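Local coordinates for McyG protein (Microcystis aeruginosa PCC 7806, PDB 4R0M) that probably activates phenylalanine-like acids as acyl-adenylates and passes them to its own carrier domain during microcystin assembly, at residues M188-I193 against K399-N404; T195-L200 against Q393-T398; I343-G348 against K365-A370; G388-Q393 against F417-L422. All coordinates share one frame; numbering follows the deposited sequence.

Contact 1. Residues M188-I193 against K399-N404; sequences MPKGVI and KGYYNN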
loop_
_atom_site.group_PDB
_atom_site.type_symbol
_atom_site.label_atom_id
_atom_site.label_comp_id
_atom_site.label_asym_id
_atom_site.label_seq_id
_atom_site.Cartn_x
_atom_site.Cartn_y
_atom_site.Cartn_z
HETATM N N MSE A 188 10.444 11.429 -12.003
HETATM C CA MSE A 188 9.242 10.870 -12.629
HETATM C C MSE A 188 8.800 9.579 -11.975
HETATM O O MSE A 188 9.625 8.848 -11.419
HETATM C CB MSE A 188 9.516 10.646 -14.121
HETATM C CG MSE A 188 9.720 11.954 -14.889
HETATM SE SE MSE A 188 8.046 12.997 -15.000
HETATM C CE MSE A 188 7.698 12.793 -16.930
ATOM N N PRO A 189 7.482 9.287 -12.021
ATOM C CA PRO A 189 6.947 8.039 -11.468
ATOM C C PRO A 189 7.296 6.803 -12.304
ATOM O O PRO A 189 7.487 6.903 -13.516
ATOM C CB PRO A 189 5.434 8.276 -11.471
ATOM C CG PRO A 189 5.210 9.274 -12.553
ATOM C CD PRO A 189 6.407 10.174 -12.504
ATOM N N LYS A 190 7.369 5.650 -11.644
ATOM C CA LYS A 190 7.767 4.403 -12.288
ATOM C C LYS A 190 6.537 3.537 -12.572
ATOM O O LYS A 190 5.784 3.197 -11.658
ATOM C CB LYS A 190 8.778 3.643 -11.419
ATOM C CG LYS A 190 9.720 4.534 -10.611
ATOM C CD LYS A 190 11.003 3.826 -10.186
ATOM C CE LYS A 190 10.791 2.811 -9.072
ATOM N NZ LYS A 190 10.573 3.440 -7.739
ATOM N N GLY A 191 6.341 3.189 -13.841
ATOM C CA GLY A 191 5.157 2.448 -14.274
ATOM C C GLY A 191 5.332 0.944 -14.312
ATOM O O GLY A 191 5.912 0.402 -15.253
ATOM N N VAL A 192 4.811 0.270 -13.290
ATOM C CA VAL A 192 4.930 -1.181 -13.187
ATOM C C VAL A 192 3.935 -1.877 -14.116
ATOM O O VAL A 192 2.723 -1.699 -13.987
ATOM C CB VAL A 192 4.742 -1.669 -11.734
ATOM C CG1 VAL A 192 4.875 -3.183 -11.657
ATOM C CG2 VAL A 192 5.752 -0.999 -10.808
ATOM N N ILE A 193 4.464 -2.652 -15.062
ATOM C CA ILE A 193 3.642 -3.439 -15.975
ATOM C C ILE A 193 3.318 -4.787 -15.335
ATOM O O ILE A 193 4.219 -5.527 -14.936
ATOM C CB ILE A 193 4.336 -3.655 -17.345
ATOM C CG1 ILE A 193 4.556 -2.313 -18.057
ATOM C CG2 ILE A 193 3.517 -4.593 -18.227
ATOM C CD1 ILE A 193 5.509 -2.379 -19.236
ATOM N N LYS A 399 8.107 -7.864 -15.293
ATOM C CA LYS A 399 9.205 -8.063 -16.234
ATOM C C LYS A 399 9.912 -6.759 -16.606
ATOM O O LYS A 399 11.054 -6.783 -17.073
ATOM C CB LYS A 399 8.713 -8.789 -17.490
ATOM C CG LYS A 399 8.490 -10.280 -17.283
ATOM C CD LYS A 399 7.627 -10.875 -18.384
ATOM C CE LYS A 399 7.282 -12.327 -18.092
ATOM N NZ LYS A 399 6.148 -12.807 -18.936
ATOM N N GLY A 400 9.238 -5.629 -16.394
ATOM C CA GLY A 400 9.813 -4.320 -16.707
ATOM C C GLY A 400 8.877 -3.138 -16.520
ATOM O O GLY A 400 7.654 -3.295 -16.490
ATOM N N TYR A 401 9.465 -1.952 -16.397
ATOM C CA TYR A 401 8.710 -0.706 -16.270
ATOM C C TYR A 401 8.320 -0.157 -17.638
ATOM O O TYR A 401 8.930 -0.500 -18.651
ATOM C CB TYR A 401 9.517 0.343 -15.497
ATOM C CG TYR A 401 9.838 -0.039 -14.070
ATOM C CD1 TYR A 401 8.968 0.281 -13.030
ATOM C CD2 TYR A 401 11.018 -0.716 -13.757
ATOM C CE1 TYR A 401 9.261 -0.064 -11.720
ATOM C CE2 TYR A 401 11.320 -1.065 -12.450
ATOM C CZ TYR A 401 10.437 -0.738 -11.437
ATOM O OH TYR A 401 10.733 -1.083 -10.139
ATOM N N TYR A 402 7.301 0.698 -17.658
ATOM C CA TYR A 402 6.804 1.295 -18.894
ATOM C C TYR A 402 7.737 2.389 -19.414
ATOM O O TYR A 402 8.060 3.333 -18.688
ATOM C CB TYR A 402 5.391 1.849 -18.684
ATOM C CG TYR A 402 4.756 2.409 -19.937
ATOM C CD1 TYR A 402 4.158 1.565 -20.872
ATOM C CD2 TYR A 402 4.747 3.781 -20.186
ATOM C CE1 TYR A 402 3.574 2.071 -22.022
ATOM C CE2 TYR A 402 4.168 4.297 -21.335
ATOM C CZ TYR A 402 3.583 3.436 -22.248
ATOM O OH TYR A 402 3.004 3.934 -23.390
ATOM N N ASN A 403 8.156 2.243 -20.673
ATOM C CA ASN A 403 8.994 3.225 -21.381
ATOM C C ASN A 403 10.174 3.766 -20.566
ATOM O O ASN A 403 10.351 4.980 -20.439
ATOM C CB ASN A 403 8.137 4.381 -21.924
ATOM C CG ASN A 403 7.317 3.987 -23.141
ATOM O OD1 ASN A 403 7.358 2.841 -23.595
ATOM N ND2 ASN A 403 6.571 4.943 -23.681
ATOM N N ASN A 404 10.973 2.856 -20.016
ATOM C CA ASN A 404 12.088 3.233 -19.156
ATOM C C ASN A 404 13.218 2.202 -19.197
ATOM O O ASN A 404 13.447 1.474 -18.226
ATOM C CB ASN A 404 11.591 3.443 -17.719
ATOM C CG ASN A 404 12.386 4.494 -16.969
ATOM O OD1 ASN A 404 13.567 4.720 -17.240
ATOM N ND2 ASN A 404 11.735 5.145 -16.015
#
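G191 and Y402 are joined by the one backbone hydrogen bond of this contact, Y402 N to G191 O at 2.8 Å, in the carbonyl plane. It belongs to an isolated bridge in which V192 lies opposite Y401, with CA atoms 4.9 Å apart; the loop that leads into helix 405-411 thus pairs with strand 190-195 at a single point. The same G191 O also meets Y401 CA at 3.2 Å, a CA-H...O contact. Y401 stands its ring between the K190 and V192 side chains, alongside both and pointing the same way: its CD1 lies 3.7 Å from K190 CB, and its CE1 lies equally close to V192 CG2. With CG anti to the carbonyl carbon (chi1 -63°), the ring extends until its hydroxyl hydrogen-bonds the carboxylate of E338. I193 reaches the other way, its CB 3.4 Å from G400 O and its CD1 at the edge of the Y402 ring. An alanine in place of Y401 would probably leave E338 without this hydroxyl partner and open a gap against K190 and V192. The single bridge, the ring packing and the bond to E338 together fasten the loop to a strand close to the ligand pocket: V192 also packs on T337, which hydrogen-bonds the adenylate.

Contact 2. Residues T195-L200 against Q393-T398; sequences THHNIL and QGNSVT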
loop_
_atom_site.group_PDB
_atom_site.type_symbol
_atom_site.label_atom_id
_atom_site.label_comp_id
_atom_site.label_asym_id
_atom_site.label_seq_id
_atom_site.Cartn_x
_atom_site.Cartn_y
_atom_site.Cartn_z
ATOM N N THR A 195 1.149 -8.322 -16.040
ATOM C CA THR A 195 0.418 -9.185 -16.957
ATOM C C THR A 195 -0.630 -9.982 -16.186
ATOM O O THR A 195 -0.598 -10.021 -14.950
ATOM C CB THR A 195 1.373 -10.155 -17.682
ATOM O OG1 THR A 195 1.995 -11.018 -16.724
ATOM C CG2 THR A 195 2.450 -9.387 -18.436
ATOM N N HIS A 196 -1.556 -10.607 -16.914
ATOM C CA HIS A 196 -2.503 -11.557 -16.325
ATOM C C HIS A 196 -1.752 -12.635 -15.602
ATOM O O HIS A 196 -2.097 -13.001 -14.477
ATOM C CB HIS A 196 -3.372 -12.210 -17.399
ATOM C CG HIS A 196 -4.126 -11.232 -18.264
ATOM N ND1 HIS A 196 -5.397 -10.877 -18.013
ATOM C CD2 HIS A 196 -3.746 -10.550 -19.417
ATOM C CE1 HIS A 196 -5.812 -10.005 -18.951
ATOM N NE2 HIS A 196 -4.800 -9.806 -19.809
ATOM N N HIS A 197 -0.708 -13.144 -16.254
ATOM C CA HIS A 197 0.110 -14.222 -15.711
ATOM C C HIS A 197 0.832 -13.817 -14.457
ATOM O O HIS A 197 0.963 -14.627 -13.543
ATOM C CB HIS A 197 1.088 -14.742 -16.760
ATOM C CG HIS A 197 1.763 -16.038 -16.372
ATOM N ND1 HIS A 197 1.087 -17.195 -16.240
ATOM C CD2 HIS A 197 3.097 -16.327 -16.093
ATOM C CE1 HIS A 197 1.941 -18.175 -15.890
ATOM N NE2 HIS A 197 3.171 -17.643 -15.801
ATOM N N ASN A 198 1.301 -12.565 -14.403
ATOM C CA ASN A 198 1.882 -12.000 -13.177
ATOM C C ASN A 198 0.905 -12.083 -12.011
ATOM O O ASN A 198 1.218 -12.644 -10.962
ATOM C CB ASN A 198 2.294 -10.528 -13.373
ATOM C CG ASN A 198 3.565 -10.357 -14.197
ATOM O OD1 ASN A 198 3.701 -9.378 -14.937
ATOM N ND2 ASN A 198 4.500 -11.293 -14.069
ATOM N N ILE A 199 -0.285 -11.524 -12.219
ATOM C CA ILE A 199 -1.309 -11.407 -11.182
ATOM C C ILE A 199 -1.818 -12.778 -10.720
ATOM O O ILE A 199 -1.860 -13.059 -9.518
ATOM C CB ILE A 199 -2.480 -10.511 -11.661
ATOM C CG1 ILE A 199 -1.984 -9.080 -11.907
ATOM C CG2 ILE A 199 -3.623 -10.514 -10.652
ATOM C CD1 ILE A 199 -2.852 -8.265 -12.844
ATOM N N LEU A 200 -2.177 -13.628 -11.679
ATOM C CA LEU A 200 -2.759 -14.934 -11.371
ATOM C C LEU A 200 -1.750 -15.940 -10.826
ATOM O O LEU A 200 -2.127 -16.904 -10.160
ATOM C CB LEU A 200 -3.534 -15.489 -12.570
ATOM C CG LEU A 200 -4.727 -14.607 -12.958
ATOM C CD1 LEU A 200 -5.402 -15.112 -14.222
ATOM C CD2 LEU A 200 -5.729 -14.486 -11.815
ATOM N N GLN A 393 12.517 -13.031 -7.813
ATOM C CA GLN A 393 12.167 -13.539 -9.145
ATOM C C GLN A 393 10.962 -14.484 -9.100
ATOM O O GLN A 393 10.562 -14.945 -8.030
ATOM C CB GLN A 393 13.368 -14.223 -9.819
ATOM C CG GLN A 393 13.790 -15.546 -9.194
ATOM C CD GLN A 393 14.819 -16.300 -10.021
ATOM O OE1 GLN A 393 15.235 -15.849 -11.090
ATOM N NE2 GLN A 393 15.234 -17.462 -9.527
ATOM N N GLY A 394 10.391 -14.762 -10.269
ATOM C CA GLY A 394 9.233 -15.642 -10.382
ATOM C C GLY A 394 8.159 -15.066 -11.284
ATOM O O GLY A 394 8.211 -13.891 -11.657
ATOM N N ASN A 395 7.179 -15.899 -11.622
ATOM C CA ASN A 395 6.091 -15.508 -12.516
ATOM C C ASN A 395 5.218 -14.366 -11.997
ATOM O O ASN A 395 4.587 -13.667 -12.788
ATOM C CB ASN A 395 5.220 -16.718 -12.868
ATOM C CG ASN A 395 5.896 -17.669 -13.841
ATOM O OD1 ASN A 395 6.850 -17.304 -14.528
ATOM N ND2 ASN A 395 5.394 -18.897 -13.907
ATOM N N SER A 396 5.188 -14.178 -10.678
ATOM C CA SER A 396 4.401 -13.101 -10.067
ATOM C C SER A 396 5.104 -11.740 -10.125
ATOM O O SER A 396 4.473 -10.703 -9.907
ATOM C CB SER A 396 4.027 -13.448 -8.623
ATOM O OG SER A 396 5.155 -13.399 -7.766
ATOM N N VAL A 397 6.400 -11.756 -10.429
ATOM C CA VAL A 397 7.223 -10.546 -10.469
ATOM C C VAL A 397 7.194 -9.901 -11.854
ATOM O O VAL A 397 7.310 -10.590 -12.869
ATOM C CB VAL A 397 8.680 -10.855 -10.050
ATOM C CG1 VAL A 397 9.565 -9.619 -10.155
ATOM C CG2 VAL A 397 8.713 -11.409 -8.633
ATOM N N THR A 398 7.038 -8.577 -11.878
ATOM C CA THR A 398 7.022 -7.788 -13.116
ATOM C C THR A 398 8.267 -8.021 -13.981
ATOM O O THR A 398 9.342 -8.337 -13.466
ATOM C CB THR A 398 6.854 -6.272 -12.826
ATOM O OG1 THR A 398 6.685 -5.558 -14.055
ATOM C CG2 THR A 398 8.063 -5.702 -12.083
#
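N395, the first residue of 393-398 to meet helix 196-210, brings its side-chain amide obliquely to the edge of the H197 ring, the two planes 58° apart. Its ND2 lies 3.2 Å from H197 NE2, but the angle is too poor for a hydrogen bond. The backbone of N395 does more: its O accepts from N198 ND2 at 2.7 Å, with the donor tilted 34° from the carbonyl plane, and also takes a CA-H...O contact from N198 CA. At S396 the backbones come closest, CA to CA 4.2 Å from N198, and S396 CA lies 3.3 Å from N198 O. This close approach falls within the type I turn from G394 to V397. V397 then places its O 3.1 Å from N198 ND2, and T398 brings its CA near N198 OD1 before its hydroxyl bonds to I193 O. The N198 amide is held from both ends. With CG anti to the carbonyl carbon (chi1 -75°), it turns OD1 back to accept an almost straight bond from T195 N, while N198 N donates to T195 OG1. One asparagine therefore both completes the capping box begun by T195 at the N-cap and clasps the loop after strand 388-394, which fixes the rotation of its amide within a buried contact.

Contact 3. Residues I343-G348 against K365-A370; sequences ITWSAG and KPIPGA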
loop_
_atom_site.group_PDB
_atom_site.type_symbol
_atom_site.label_atom_id
_atom_site.label_comp_id
_atom_site.label_asym_id
_atom_site.label_seq_id
_atom_site.Cartn_x
_atom_site.Cartn_y
_atom_site.Cartn_z
ATOM N N ILE A 343 4.385 -11.420 -1.581
ATOM C CA ILE A 343 5.275 -12.423 -2.178
ATOM C C ILE A 343 5.841 -13.396 -1.131
ATOM O O ILE A 343 6.160 -14.543 -1.457
ATOM C CB ILE A 343 6.405 -11.782 -3.023
ATOM C CG1 ILE A 343 7.114 -12.843 -3.877
ATOM C CG2 ILE A 343 7.386 -11.010 -2.145
ATOM C CD1 ILE A 343 7.996 -12.290 -4.973
ATOM N N THR A 344 5.974 -12.934 0.113
ATOM C CA THR A 344 6.292 -13.816 1.237
ATOM C C THR A 344 5.211 -13.678 2.307
ATOM O O THR A 344 4.633 -12.604 2.474
ATOM C CB THR A 344 7.681 -13.538 1.869
ATOM O OG1 THR A 344 7.654 -12.298 2.589
ATOM C CG2 THR A 344 8.788 -13.504 0.817
ATOM N N TRP A 345 4.936 -14.769 3.018
ATOM C CA TRP A 345 3.914 -14.774 4.062
ATOM C C TRP A 345 4.423 -15.466 5.289
ATOM O O TRP A 345 5.009 -16.547 5.201
ATOM C CB TRP A 345 2.641 -15.465 3.577
ATOM C CG TRP A 345 2.073 -14.894 2.298
ATOM C CD1 TRP A 345 2.277 -15.353 1.000
ATOM C CD2 TRP A 345 1.182 -13.733 2.153
ATOM N NE1 TRP A 345 1.595 -14.583 0.095
ATOM C CE2 TRP A 345 0.921 -13.594 0.717
ATOM C CE3 TRP A 345 0.595 -12.831 3.034
ATOM C CZ2 TRP A 345 0.106 -12.590 0.212
ATOM C CZ3 TRP A 345 -0.222 -11.823 2.512
ATOM C CH2 TRP A 345 -0.457 -11.706 1.135
ATOM N N SER A 346 4.207 -14.846 6.446
ATOM C CA SER A 346 4.556 -15.455 7.722
ATOM C C SER A 346 3.616 -16.619 8.014
ATOM O O SER A 346 2.460 -16.616 7.581
ATOM C CB SER A 346 4.475 -14.421 8.847
ATOM O OG SER A 346 4.774 -14.992 10.110
ATOM N N ALA A 347 4.120 -17.611 8.743
ATOM C CA ALA A 347 3.300 -18.728 9.205
ATOM C C ALA A 347 2.399 -18.301 10.364
ATOM O O ALA A 347 1.441 -18.996 10.705
ATOM C CB ALA A 347 4.181 -19.901 9.613
ATOM N N GLY A 348 2.708 -17.148 10.953
ATOM C CA GLY A 348 1.960 -16.620 12.089
ATOM C C GLY A 348 2.876 -16.313 13.254
ATOM O O GLY A 348 3.943 -16.917 13.390
ATOM N N LYS A 365 8.194 -17.039 4.333
ATOM C CA LYS A 365 8.799 -17.648 3.155
ATOM C C LYS A 365 8.035 -17.254 1.891
ATOM O O LYS A 365 6.849 -16.938 1.965
ATOM C CB LYS A 365 8.825 -19.175 3.309
ATOM C CG LYS A 365 9.640 -19.669 4.494
ATOM C CD LYS A 365 9.687 -21.188 4.544
ATOM C CE LYS A 365 10.359 -21.679 5.817
ATOM N NZ LYS A 365 10.470 -23.165 5.846
ATOM N N PRO A 366 8.710 -17.278 0.725
ATOM C CA PRO A 366 8.065 -16.902 -0.530
ATOM C C PRO A 366 7.033 -17.918 -1.014
ATOM O O PRO A 366 7.132 -19.108 -0.699
ATOM C CB PRO A 366 9.232 -16.841 -1.515
ATOM C CG PRO A 366 10.218 -17.811 -0.971
ATOM C CD PRO A 366 10.122 -17.647 0.518
ATOM N N ILE A 367 6.062 -17.431 -1.782
ATOM C CA ILE A 367 5.025 -18.264 -2.385
ATOM C C ILE A 367 5.620 -19.273 -3.371
ATOM O O ILE A 367 6.727 -19.060 -3.878
ATOM C CB ILE A 367 3.958 -17.410 -3.118
ATOM C CG1 ILE A 367 4.612 -16.436 -4.111
ATOM C CG2 ILE A 367 3.091 -16.665 -2.115
ATOM C CD1 ILE A 367 3.664 -15.862 -5.144
ATOM N N PRO A 368 4.900 -20.387 -3.624
ATOM C CA PRO A 368 5.252 -21.270 -4.732
ATOM C C PRO A 368 5.402 -20.491 -6.041
ATOM O O PRO A 368 4.560 -19.647 -6.361
ATOM C CB PRO A 368 4.057 -22.220 -4.806
ATOM C CG PRO A 368 3.574 -22.309 -3.401
ATOM C CD PRO A 368 3.834 -20.964 -2.779
ATOM N N GLY A 369 6.479 -20.769 -6.772
ATOM C CA GLY A 369 6.787 -20.064 -8.015
ATOM C C GLY A 369 7.791 -18.938 -7.836
ATOM O O GLY A 369 8.365 -18.452 -8.810
ATOM N N ALA A 370 8.008 -18.528 -6.588
ATOM C CA ALA A 370 8.868 -17.388 -6.288
ATOM C C ALA A 370 10.176 -17.787 -5.606
ATOM O O ALA A 370 10.217 -18.733 -4.816
ATOM C CB ALA A 370 8.118 -16.371 -5.442
HETATM O O HOH W 1 6.188 -18.780 6.138
#
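I367 fits tightly against W345: its CG2 comes in the plane of the indole to the ring edge, 3.4 Å from W345 NE1 and almost as near CD1. The two side chains run side by side, pointing the same way. I367 CG2 is anti to the carbonyl carbon, which turns that methyl to the indole, whereas CG1 (chi1 52°) sits near I343 O. Close by, I367 N donates to I343 O at 2.9 Å, almost in line with the C=O bond, and I343 packs its CG1 on A370 CB at 4.0 Å. A370 is brought round to that isoleucine by the type II turn from I367. The antiparallel ladder continues through the non-hydrogen-bonded pair T344 and P366, where T344 CG2 rests on P366 CA at 3.7 Å, to the hydrogen-bonded pair W345 and K365. Here the pairing slackens. W345 N to K365 O is a sound bond, but the return from K365 N to W345 O is weak, 3.3 Å long, and a water bridges the same two atoms, donating to W345 O at 2.7 Å. The K365 side chain extends from this exposed margin. Strand 365-366 is the last of the mixed nine-stranded sheet, added beyond 341-345, where I343 and T344 form a classic bulge against F334 of strand 330-336. M202, T206 and N210 of helix 196-210 meet the indole, which also approaches the bound adenylate.

Contact 4. Residues G388-Q393 against F417-L422; sequences GRLQIQ and FTTGDL. With FA5 (adenosine-5'-[phenylalaninyl-phosphate]), chain C.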
loop_
_atom_site.group_PDB
_atom_site.type_symbol
_atom_site.label_atom_id
_atom_site.label_comp_id
_atom_site.label_asym_id
_atom_site.label_seq_id
_atom_site.Cartn_x
_atom_site.Cartn_y
_atom_site.Cartn_z
ATOM N N GLY A 388 21.887 -7.481 3.509
ATOM C CA GLY A 388 22.221 -7.246 2.107
ATOM C C GLY A 388 21.009 -6.796 1.306
ATOM O O GLY A 388 19.930 -6.577 1.868
ATOM N N ARG A 389 21.187 -6.663 -0.007
ATOM C CA ARG A 389 20.118 -6.199 -0.895
ATOM C C ARG A 389 19.193 -7.353 -1.282
ATOM O O ARG A 389 19.655 -8.419 -1.700
ATOM C CB ARG A 389 20.688 -5.536 -2.158
ATOM C CG ARG A 389 21.940 -4.697 -1.938
ATOM C CD ARG A 389 22.142 -3.629 -3.010
ATOM N NE ARG A 389 21.954 -4.113 -4.381
ATOM C CZ ARG A 389 22.872 -4.765 -5.091
ATOM N NH1 ARG A 389 24.059 -5.039 -4.569
ATOM N NH2 ARG A 389 22.599 -5.156 -6.328
ATOM N N LEU A 390 17.887 -7.130 -1.138
ATOM C CA LEU A 390 16.885 -8.139 -1.477
ATOM C C LEU A 390 16.609 -8.173 -2.973
ATOM O O LEU A 390 16.297 -7.148 -3.583
ATOM C CB LEU A 390 15.583 -7.901 -0.700
ATOM C CG LEU A 390 14.372 -8.796 -1.007
ATOM C CD1 LEU A 390 14.601 -10.243 -0.592
ATOM C CD2 LEU A 390 13.124 -8.246 -0.336
ATOM N N GLN A 391 16.726 -9.363 -3.554
ATOM C CA GLN A 391 16.411 -9.576 -4.965
ATOM C C GLN A 391 15.394 -10.703 -5.124
ATOM O O GLN A 391 15.474 -11.728 -4.443
ATOM C CB GLN A 391 17.678 -9.858 -5.776
ATOM C CG GLN A 391 18.588 -8.646 -5.927
ATOM C CD GLN A 391 19.874 -8.943 -6.678
ATOM O OE1 GLN A 391 20.346 -10.081 -6.712
ATOM N NE2 GLN A 391 20.454 -7.910 -7.279
ATOM N N ILE A 392 14.434 -10.496 -6.022
ATOM C CA ILE A 392 13.299 -11.408 -6.178
ATOM C C ILE A 392 13.096 -11.847 -7.631
ATOM O O ILE A 392 13.466 -11.126 -8.560
ATOM C CB ILE A 392 11.987 -10.790 -5.622
ATOM C CG1 ILE A 392 11.593 -9.523 -6.396
ATOM C CG2 ILE A 392 12.119 -10.497 -4.132
ATOM C CD1 ILE A 392 10.201 -9.008 -6.086
ATOM N N GLN A 393 12.517 -13.031 -7.813
ATOM C CA GLN A 393 12.167 -13.539 -9.145
ATOM C C GLN A 393 10.962 -14.484 -9.100
ATOM O O GLN A 393 10.562 -14.945 -8.030
ATOM C CB GLN A 393 13.368 -14.223 -9.819
ATOM C CG GLN A 393 13.790 -15.546 -9.194
ATOM C CD GLN A 393 14.819 -16.300 -10.021
ATOM O OE1 GLN A 393 15.235 -15.849 -11.090
ATOM N NE2 GLN A 393 15.234 -17.462 -9.527
ATOM N N PHE A 417 15.214 -9.175 -9.980
ATOM C CA PHE A 417 14.819 -7.781 -9.797
ATOM C C PHE A 417 15.270 -7.266 -8.434
ATOM O O PHE A 417 14.945 -7.853 -7.401
ATOM C CB PHE A 417 13.303 -7.612 -9.972
ATOM C CG PHE A 417 12.762 -6.319 -9.418
ATOM C CD1 PHE A 417 12.953 -5.115 -10.096
ATOM C CD2 PHE A 417 12.054 -6.302 -8.219
ATOM C CE1 PHE A 417 12.454 -3.924 -9.584
ATOM C CE2 PHE A 417 11.552 -5.114 -7.706
ATOM C CZ PHE A 417 11.752 -3.924 -8.389
ATOM N N THR A 418 16.023 -6.169 -8.445
ATOM C CA THR A 418 16.469 -5.523 -7.218
ATOM C C THR A 418 15.337 -4.659 -6.671
ATOM O O THR A 418 14.881 -3.721 -7.329
ATOM C CB THR A 418 17.731 -4.665 -7.451
ATOM O OG1 THR A 418 18.759 -5.471 -8.043
ATOM C CG2 THR A 418 18.242 -4.082 -6.138
ATOM N N THR A 419 14.897 -4.989 -5.462
ATOM C CA THR A 419 13.749 -4.341 -4.833
ATOM C C THR A 419 14.086 -2.957 -4.274
ATOM O O THR A 419 13.203 -2.107 -4.121
ATOM C CB THR A 419 13.185 -5.206 -3.687
ATOM O OG1 THR A 419 14.124 -5.242 -2.607
ATOM C CG2 THR A 419 12.910 -6.632 -4.165
ATOM N N GLY A 420 15.363 -2.744 -3.964
ATOM C CA GLY A 420 15.804 -1.533 -3.276
ATOM C C GLY A 420 15.622 -1.640 -1.771
ATOM O O GLY A 420 15.754 -0.647 -1.052
ATOM N N ASP A 421 15.314 -2.849 -1.302
ATOM C CA ASP A 421 15.129 -3.119 0.123
ATOM C C ASP A 421 16.320 -3.859 0.729
ATOM O O ASP A 421 17.023 -4.603 0.039
ATOM C CB ASP A 421 13.841 -3.916 0.361
ATOM C CG ASP A 421 12.593 -3.088 0.129
ATOM O OD1 ASP A 421 12.459 -2.020 0.766
ATOM O OD2 ASP A 421 11.746 -3.507 -0.687
ATOM N N LEU A 422 16.529 -3.645 2.027
ATOM C CA LEU A 422 17.621 -4.276 2.762
ATOM C C LEU A 422 17.093 -5.250 3.807
ATOM O O LEU A 422 16.074 -4.994 4.450
ATOM C CB LEU A 422 18.497 -3.216 3.439
ATOM C CG LEU A 422 19.294 -2.254 2.551
ATOM C CD1 LEU A 422 19.658 -0.996 3.326
ATOM C CD2 LEU A 422 20.540 -2.920 1.982
HETATM C C FA5 C . 3.246 -1.748 -1.107
HETATM O O FA5 C . 3.296 -0.951 -0.178
HETATM C CA FA5 C . 3.073 -3.220 -0.830
HETATM N N FA5 C . 4.083 -3.531 0.153
HETATM C CB FA5 C . 1.692 -3.547 -0.243
HETATM C CG FA5 C . 1.402 -4.977 0.230
HETATM C CD1 FA5 C . 2.388 -5.931 0.484
HETATM C CD2 FA5 C . 0.068 -5.353 0.435
HETATM C CE1 FA5 C . 2.050 -7.219 0.920
HETATM C CE2 FA5 C . -0.282 -6.634 0.877
HETATM C CZ FA5 C . 0.716 -7.575 1.119
HETATM P P FA5 C . 4.500 -0.138 -2.905
HETATM O OP1 FA5 C . 3.916 1.238 -2.729
HETATM O OP2 FA5 C . 5.034 -0.533 -4.259
HETATM O OP3 FA5 C . 3.385 -1.236 -2.469
HETATM O "O5'" FA5 C . 5.693 -0.263 -1.828
HETATM C "C5'" FA5 C . 6.533 -1.412 -1.738
HETATM C "C4'" FA5 C . 7.584 -1.147 -0.671
HETATM O "O4'" FA5 C . 7.009 -1.035 0.636
HETATM C "C3'" FA5 C . 8.596 -2.268 -0.548
HETATM O "O3'" FA5 C . 9.621 -2.178 -1.536
HETATM C "C2'" FA5 C . 9.132 -2.052 0.849
HETATM O "O2'" FA5 C . 10.148 -1.043 0.846
HETATM C "C1'" FA5 C . 7.935 -1.524 1.611
HETATM N N9 FA5 C . 7.336 -2.640 2.388
HETATM C C8 FA5 C . 6.228 -3.326 2.051
HETATM N N7 FA5 C . 5.935 -4.282 2.967
HETATM C C5 FA5 C . 6.881 -4.224 3.922
HETATM C C6 FA5 C . 7.179 -4.950 5.182
HETATM N N6 FA5 C . 6.388 -5.957 5.615
HETATM N N1 FA5 C . 8.273 -4.574 5.888
HETATM C C2 FA5 C . 9.077 -3.575 5.469
HETATM N N3 FA5 C . 8.864 -2.870 4.342
HETATM C C4 FA5 C . 7.804 -3.142 3.535
#
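The F417 ring receives I392 CG1 at its edge, in plane, 3.7 Å from F417 CD2, while T419 N lies over the rim of one face. The F412 ring also meets it, the planes at about 35°. The R389 guanidinium has the T418 methyl at its edge and bonds N379. The Q391 side chain crosses T418 obliquely; its NE2 donates to T418 OG1 at 3.1 Å, while its OE1 is hydrogen-bonded to R373. Between these groups the strands pair antiparallel, I392 with F417 through two backbone bonds, until a bulge shifts the register by two between Q391 and R389. T419 stands opposite this bulge, just before the chain turns at G420. With OG1 in the crowded position between N and C (chi1 69°), its hydroxyl donates to L390 O at 3.1 Å from above the carbonyl plane and accepts from D421 N, an ST turn. T419 N also donates to L390 O, so two donors grip that oxygen. A valine at T419 would probably leave D421 N without this acceptor and let the turn relax. D421 O accepts from L390 N, and its carboxylate, salt-bridged to R435, takes both adenylate ribose hydroxyls, OD1 from O2' at 2.5 Å and OD2 from O3' at 2.6 Å, a grip characteristic of adenylate-forming enzymes.

How the contacts relate
From the N terminus, strand 190-195 and helix 196-210 come first, and each waits some 200 residues for its partner. Contact 3 closes earliest, a short loop between 343-348 and 365-370 that finishes one edge of the large mixed sheet. It is nested inside contact 2, which is itself nested inside contact 1. Contact 4 opens after contact 3 has closed, shares Q393 with contact 2, and crosses both outer loops before ending at 417-422. Neighbours also touch: contacts 1 and 2 meet where T398 packs on V192, V397 packs on I343 and I392, and Y401 meets F417. The chain 388-404 thus ties the antiparallel sheet to helix 196-210 and strand 190-195.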